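Local coordinates for protein putative aminotransferase (Actinomadura melliaura, PDB 4ZWV) that is a putative sugar aminotransferase, probably using pyridoxal 5'-phosphate in transamination during biosynthesis of the AT2433 aminopentose, at residues T80-E85 with P338-V343; V129-Y134 with V295-V300. All blocks are in the same frame, centred on the assembly; numbering follows the deposited sequence. Where two conformers were deposited one is given.

Contact 1. Residues T80-E85 with P338-V343; sequences TPLTFE and PGLDSV
Leu340 and Leu82 hold nearly the same pair of torsions: CG lies anti to the backbone N in both (chi1 -180° and -173°), and the second torsion is near +60° in each. In Leu340 this stretches the isobutyl group out from the helix toward the loop, where its two methyls part company. CD2 goes to the ring of Pro81, reaching CG at 3.7 Å, the closest approach of the contact; the leucine and the proline pass alongside one another, pointing opposite ways. CD1 looks to Leu82 instead, and here the meeting with CD2 of Leu82 is looser, at 4.4 Å. Leu340 thus forks over two successive loop residues. The loop is bent there, for Leu82 is the centre of an inverse gamma turn, with a weak bond of 3.0 Å from the N of Thr83 to the O of Pro81.

The helix behind Leu340 has its own polar fastening. OG of Ser342 gives a 2.7 Å bond back to the O of Gly339, from somewhat out of the carbonyl plane, while the carboxylate of Asp102 accepts the backbone N-H groups of Gly339 and Leu340. Met347, on the strand that follows the helix, packs on both leucines.

In fold type I terms, as expected for this aminotransferase family, the loop 80-85 follows strand 76-79 of the large-domain sheet, and the helix belongs to the C-terminal part of the chain. Leu82 lies about 9 Å, side chain to side chain, from His164, a residue that binds pyridoxal 5'-phosphate. Across the contact itself all three touching residues are buried and meet only through carbon, which implies a join made by shape and exclusion of water, without the directional demands of polar bonds.

Contact 2. Residues V129-Y134 with V295-V300; sequences VHWTGY and VYDVKV
OG1 of Thr132 donates to the O of Trp131 at 2.6 Å, strongly bent (C=O...donor angle 106°), and accepts from water 3 and from a water at either site 2 or site 4, alternatives too close to be filled together. Water 3 carries the link on to OD2 of Asp297, while the water at site 2 or 4 donates to the O of Val295; from site 4 it also accepts from the N of Asp297. Water 1 makes a separate bridge, from NE1 of Trp131 (2.9 Å) to OD2 of Asp297 (2.7 Å).

This wet seam lies between the end of strand 123-129 in the fold type I large-domain sheet and strand 296-300 of the small C-terminal sheet. Trp131 leans against the ring of His164, a residue that binds pyridoxal 5'-phosphate; ND1 of His164 bonds to the N of Thr132.

With OG1 between the backbone N and the carbonyl carbon (chi1 74°), CG2 swings toward the strand. This methyl meets CG2 of Val295 at 3.7 Å and OD2 of Asp297 at 3.4 Å, and lies over one face of the Trp131 ring, offset to its rim. An alanine here would remove both branches, and is likely to leave water 3 and that at site 2 or 4 short of an acceptor and open a gap beside Val295. OD1 of Asp297 turns to Ser349 OG, which helps fix the carboxylate.

From the N terminus, the chain leaves strand 76-79 into 80-85, the first half of contact 1, and then 129-134, the first half of contact 2, at the end of strand 123-129. These two strands are neighbours in the large-domain sheet. Much later comes strand 296-300, closing the loop of contact 2, and last the helix at 338-343, which closes contact 1 around it; contact 2 is therefore nested inside contact 1. Both tie the large domain to the C-terminal part. They also touch each other directly: the Trp131 ring packs on the backbone of 82-84, CZ3 coming within 3.3 Å of CA of Thr83, and CG1 of Val343 packs on CD of Lys299.

Contact 1. Residues T80-E85 with P338-V343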
loop_
_atom_site.group_PDB
_atom_site.type_symbol
_atom_site.label_atom_id
_atom_site.label_comp_id
_atom_site.label_asym_id
_atom_site.label_seq_id
_atom_site.Cartn_x
_atom_site.Cartn_y
_atom_site.Cartn_z
ATOM N N THR A 80 6.532 20.032 8.420
ATOM C CA THR A 80 6.885 20.128 9.836
ATOM C C THR A 80 7.134 18.724 10.389
ATOM O O THR A 80 6.603 17.739 9.869
ATOM C CB THR A 80 5.791 20.844 10.670
ATOM O OG1 THR A 80 6.376 21.416 11.844
ATOM C CG2 THR A 80 4.703 19.882 11.100
ATOM N N PRO A 81 7.972 18.616 11.431
ATOM C CA PRO A 81 8.206 17.298 12.021
ATOM C C PRO A 81 7.176 16.898 13.068
ATOM O O PRO A 81 7.215 15.754 13.520
ATOM C CB PRO A 81 9.589 17.430 12.658
ATOM C CG PRO A 81 9.735 18.882 12.956
ATOM C CD PRO A 81 8.895 19.643 11.955
ATOM N N LEU A 82 6.270 17.801 13.430
ATOM C CA LEU A 82 5.234 17.476 14.401
ATOM C C LEU A 82 4.051 16.886 13.643
ATOM O O LEU A 82 3.031 17.544 13.396
ATOM C CB LEU A 82 4.838 18.706 15.213
ATOM C CG LEU A 82 3.873 18.396 16.363
ATOM C CD1 LEU A 82 4.536 17.465 17.369
ATOM C CD2 LEU A 82 3.412 19.667 17.048
ATOM N N THR A 83 4.198 15.623 13.272
ATOM C CA THR A 83 3.149 14.901 12.578
ATOM C C THR A 83 3.439 13.417 12.687
ATOM O O THR A 83 4.460 13.017 13.262
ATOM C CB THR A 83 3.040 15.322 11.095
ATOM O OG1 THR A 83 1.952 14.626 10.467
ATOM C CG2 THR A 83 4.329 15.030 10.355
ATOM N N PHE A 84 2.531 12.603 12.161
ATOM C CA PHE A 84 2.757 11.166 12.114
ATOM C C PHE A 84 3.805 10.914 11.033
ATOM O O PHE A 84 3.872 11.644 10.040
ATOM C CB PHE A 84 1.464 10.401 11.823
ATOM C CG PHE A 84 1.645 8.911 11.780
ATOM C CD1 PHE A 84 2.106 8.229 12.894
ATOM C CD2 PHE A 84 1.349 8.195 10.627
ATOM C CE1 PHE A 84 2.278 6.856 12.870
ATOM C CE2 PHE A 84 1.515 6.818 10.595
ATOM C CZ PHE A 84 1.983 6.148 11.719
ATOM N N GLU A 85 4.623 9.883 11.228
ATOM C CA GLU A 85 5.776 9.651 10.358
ATOM C C GLU A 85 5.406 9.500 8.881
ATOM O O GLU A 85 6.198 9.858 8.009
ATOM C CB GLU A 85 6.550 8.415 10.821
ATOM C CG GLU A 85 7.483 8.652 12.015
ATOM C CD GLU A 85 6.775 8.631 13.368
ATOM O OE1 GLU A 85 5.531 8.496 13.425
ATOM O OE2 GLU A 85 7.490 8.726 14.390
ATOM N N PRO A 338 13.219 26.395 17.104
ATOM C CA PRO A 338 13.043 26.897 18.469
ATOM C C PRO A 338 11.572 26.945 18.896
ATOM O O PRO A 338 11.293 26.793 20.089
ATOM C CB PRO A 338 13.649 28.303 18.411
ATOM C CG PRO A 338 13.591 28.687 16.980
ATOM C CD PRO A 338 13.784 27.410 16.203
ATOM N N GLY A 339 10.656 27.144 17.952
ATOM C CA GLY A 339 9.236 27.140 18.279
ATOM C C GLY A 339 8.812 25.780 18.806
ATOM O O GLY A 339 8.224 25.660 19.880
ATOM N N LEU A 340 9.132 24.739 18.048
ATOM C CA LEU A 340 8.825 23.383 18.483
ATOM C C LEU A 340 9.557 23.045 19.783
ATOM O O LEU A 340 8.977 22.439 20.684
ATOM C CB LEU A 340 9.178 22.379 17.384
ATOM C CG LEU A 340 8.913 20.904 17.689
ATOM C CD1 LEU A 340 7.483 20.721 18.209
ATOM C CD2 LEU A 340 9.154 20.057 16.442
ATOM N N ASP A 341 10.828 23.433 19.881
ATOM C CA ASP A 341 11.602 23.199 21.103
ATOM C C ASP A 341 10.891 23.779 22.331
ATOM O O ASP A 341 10.942 23.198 23.414
ATOM C CB ASP A 341 13.010 23.806 21.006
ATOM C CG ASP A 341 13.902 23.103 19.998
ATOM O OD1 ASP A 341 13.608 21.950 19.611
ATOM O OD2 ASP A 341 14.920 23.714 19.607
ATOM N N SER A 342 10.228 24.921 22.162
ATOM C CA SER A 342 9.634 25.613 23.312
ATOM C C SER A 342 8.366 24.932 23.828
ATOM O O SER A 342 7.903 25.254 24.926
ATOM C CB SER A 342 9.322 27.076 22.968
ATOM O OG SER A 342 8.165 27.184 22.157
ATOM N N VAL A 343 7.812 23.999 23.057
ATOM C CA VAL A 343 6.600 23.304 23.489
ATOM C C VAL A 343 6.714 21.775 23.541
ATOM O O VAL A 343 5.854 21.103 24.119
ATOM C CB VAL A 343 5.399 23.656 22.577
ATOM C CG1 VAL A 343 5.007 25.115 22.751
ATOM C CG2 VAL A 343 5.707 23.338 21.115
#

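Contact 2. Residues V129-Y134 with V295-V300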
loop_
_atom_site.group_PDB
_atom_site.type_symbol
_atom_site.label_atom_id
_atom_site.label_comp_id
_atom_site.label_asym_id
_atom_site.label_seq_id
_atom_site.Cartn_x
_atom_site.Cartn_y
_atom_site.Cartn_z
ATOM N N VAL A 129 -0.157 19.954 7.540
ATOM C CA VAL A 129 -0.901 18.975 8.322
ATOM C C VAL A 129 -1.877 19.672 9.255
ATOM O O VAL A 129 -1.477 20.512 10.070
ATOM C CB VAL A 129 0.041 18.068 9.139
ATOM C CG1 VAL A 129 -0.770 17.029 9.914
ATOM C CG2 VAL A 129 1.020 17.361 8.215
ATOM N N HIS A 130 -3.156 19.331 9.127
ATOM C CA HIS A 130 -4.180 19.855 10.034
ATOM C C HIS A 130 -4.112 19.037 11.324
ATOM O O HIS A 130 -4.966 18.191 11.609
ATOM C CB HIS A 130 -5.558 19.790 9.387
ATOM C CG HIS A 130 -5.644 20.492 8.067
ATOM N ND1 HIS A 130 -5.514 21.860 7.933
ATOM C CD2 HIS A 130 -5.865 20.011 6.821
ATOM C CE1 HIS A 130 -5.656 22.190 6.661
ATOM N NE2 HIS A 130 -5.863 21.081 5.963
ATOM N N TRP A 131 -3.061 19.307 12.092
ATOM C CA TRP A 131 -2.618 18.434 13.171
ATOM C C TRP A 131 -3.626 18.347 14.315
ATOM O O TRP A 131 -4.116 19.367 14.796
ATOM C CB TRP A 131 -1.262 18.929 13.674
ATOM C CG TRP A 131 -0.634 18.103 14.758
ATOM C CD1 TRP A 131 -0.304 18.523 16.022
ATOM C CD2 TRP A 131 -0.256 16.731 14.677
ATOM N NE1 TRP A 131 0.266 17.486 16.727
ATOM C CE2 TRP A 131 0.304 16.376 15.924
ATOM C CE3 TRP A 131 -0.340 15.761 13.674
ATOM C CZ2 TRP A 131 0.776 15.088 16.189
ATOM C CZ3 TRP A 131 0.134 14.481 13.939
ATOM C CH2 TRP A 131 0.691 14.161 15.188
ATOM N N THR A 132 -3.926 17.109 14.719
ATOM C CA THR A 132 -4.941 16.750 15.728
ATOM C C THR A 132 -6.356 17.183 15.344
ATOM O O THR A 132 -7.281 17.057 16.149
ATOM C CB THR A 132 -4.615 17.300 17.154
ATOM O OG1 THR A 132 -4.857 18.711 17.232
ATOM C CG2 THR A 132 -3.180 16.990 17.542
ATOM N N GLY A 133 -6.536 17.632 14.107
ATOM C CA GLY A 133 -7.862 17.985 13.617
ATOM C C GLY A 133 -8.097 19.471 13.441
ATOM O O GLY A 133 -9.176 19.883 13.008
ATOM N N TYR A 134 -7.093 20.284 13.769
ATOM C CA TYR A 134 -7.255 21.742 13.717
ATOM C C TYR A 134 -6.728 22.312 12.408
ATOM O O TYR A 134 -5.564 22.129 12.071
ATOM C CB TYR A 134 -6.546 22.399 14.901
ATOM C CG TYR A 134 -6.730 23.898 14.955
ATOM C CD1 TYR A 134 -7.989 24.448 15.166
ATOM C CD2 TYR A 134 -5.652 24.760 14.801
ATOM C CE1 TYR A 134 -8.174 25.821 15.231
ATOM C CE2 TYR A 134 -5.829 26.148 14.863
ATOM C CZ TYR A 134 -7.091 26.658 15.064
ATOM O OH TYR A 134 -7.281 28.024 15.124
ATOM N N VAL A 295 -7.542 14.332 19.004
ATOM C CA VAL A 295 -7.173 14.312 20.421
ATOM C C VAL A 295 -7.290 15.753 20.920
ATOM O O VAL A 295 -7.481 16.661 20.113
ATOM C CB VAL A 295 -5.733 13.776 20.665
ATOM C CG1 VAL A 295 -5.620 12.307 20.260
ATOM C CG2 VAL A 295 -4.712 14.627 19.922
ATOM N N TYR A 296 -7.154 15.958 22.224
ATOM C CA TYR A 296 -7.226 17.299 22.808
ATOM C C TYR A 296 -5.874 17.651 23.421
ATOM O O TYR A 296 -5.448 17.035 24.394
ATOM C CB TYR A 296 -8.348 17.363 23.854
ATOM C CG TYR A 296 -8.581 18.750 24.410
ATOM C CD1 TYR A 296 -9.496 19.610 23.818
ATOM C CD2 TYR A 296 -7.879 19.202 25.525
ATOM C CE1 TYR A 296 -9.706 20.898 24.321
ATOM C CE2 TYR A 296 -8.083 20.480 26.033
ATOM C CZ TYR A 296 -9.001 21.317 25.425
ATOM O OH TYR A 296 -9.202 22.590 25.924
ATOM N N ASP A 297 -5.190 18.631 22.834
ATOM C CA ASP A 297 -3.848 18.992 23.286
ATOM C C ASP A 297 -3.844 20.065 24.369
ATOM O O ASP A 297 -4.624 21.024 24.323
ATOM C CB ASP A 297 -2.998 19.489 22.116
ATOM C CG ASP A 297 -2.489 18.360 21.241
ATOM O OD1 ASP A 297 -2.723 17.187 21.592
ATOM O OD2 ASP A 297 -1.838 18.655 20.216
ATOM N N VAL A 298 -2.945 19.903 25.337
ATOM C CA VAL A 298 -2.618 20.959 26.293
ATOM C C VAL A 298 -1.103 21.018 26.459
ATOM O O VAL A 298 -0.384 20.165 25.943
ATOM C CB VAL A 298 -3.290 20.740 27.668
ATOM C CG1 VAL A 298 -4.813 20.760 27.535
ATOM C CG2 VAL A 298 -2.832 19.440 28.297
ATOM N N LYS A 299 -0.619 22.034 27.157
ATOM C CA LYS A 299 0.803 22.133 27.463
ATOM C C LYS A 299 0.967 22.227 28.972
ATOM O O LYS A 299 0.305 23.039 29.608
ATOM C CB LYS A 299 1.421 23.343 26.754
ATOM C CG LYS A 299 1.414 23.217 25.227
ATOM C CD LYS A 299 1.875 24.504 24.525
ATOM C CE LYS A 299 0.853 25.616 24.668
ATOM N NZ LYS A 299 1.237 26.855 23.920
ATOM N N VAL A 300 1.831 21.394 29.552
ATOM C CA VAL A 300 1.974 21.375 31.011
ATOM C C VAL A 300 3.407 21.531 31.513
ATOM O O VAL A 300 4.365 21.120 30.848
ATOM C CB VAL A 300 1.405 20.059 31.623
ATOM C CG1 VAL A 300 -0.088 19.945 31.366
ATOM C CG2 VAL A 300 2.135 18.838 31.079
HETATM O O HOH W 1 0.478 17.522 19.603
HETATM O O HOH W 2 -7.269 19.138 18.446
HETATM O O HOH W 3 -3.072 20.504 18.671
HETATM O O HOH W 4 -5.677 18.949 19.961
#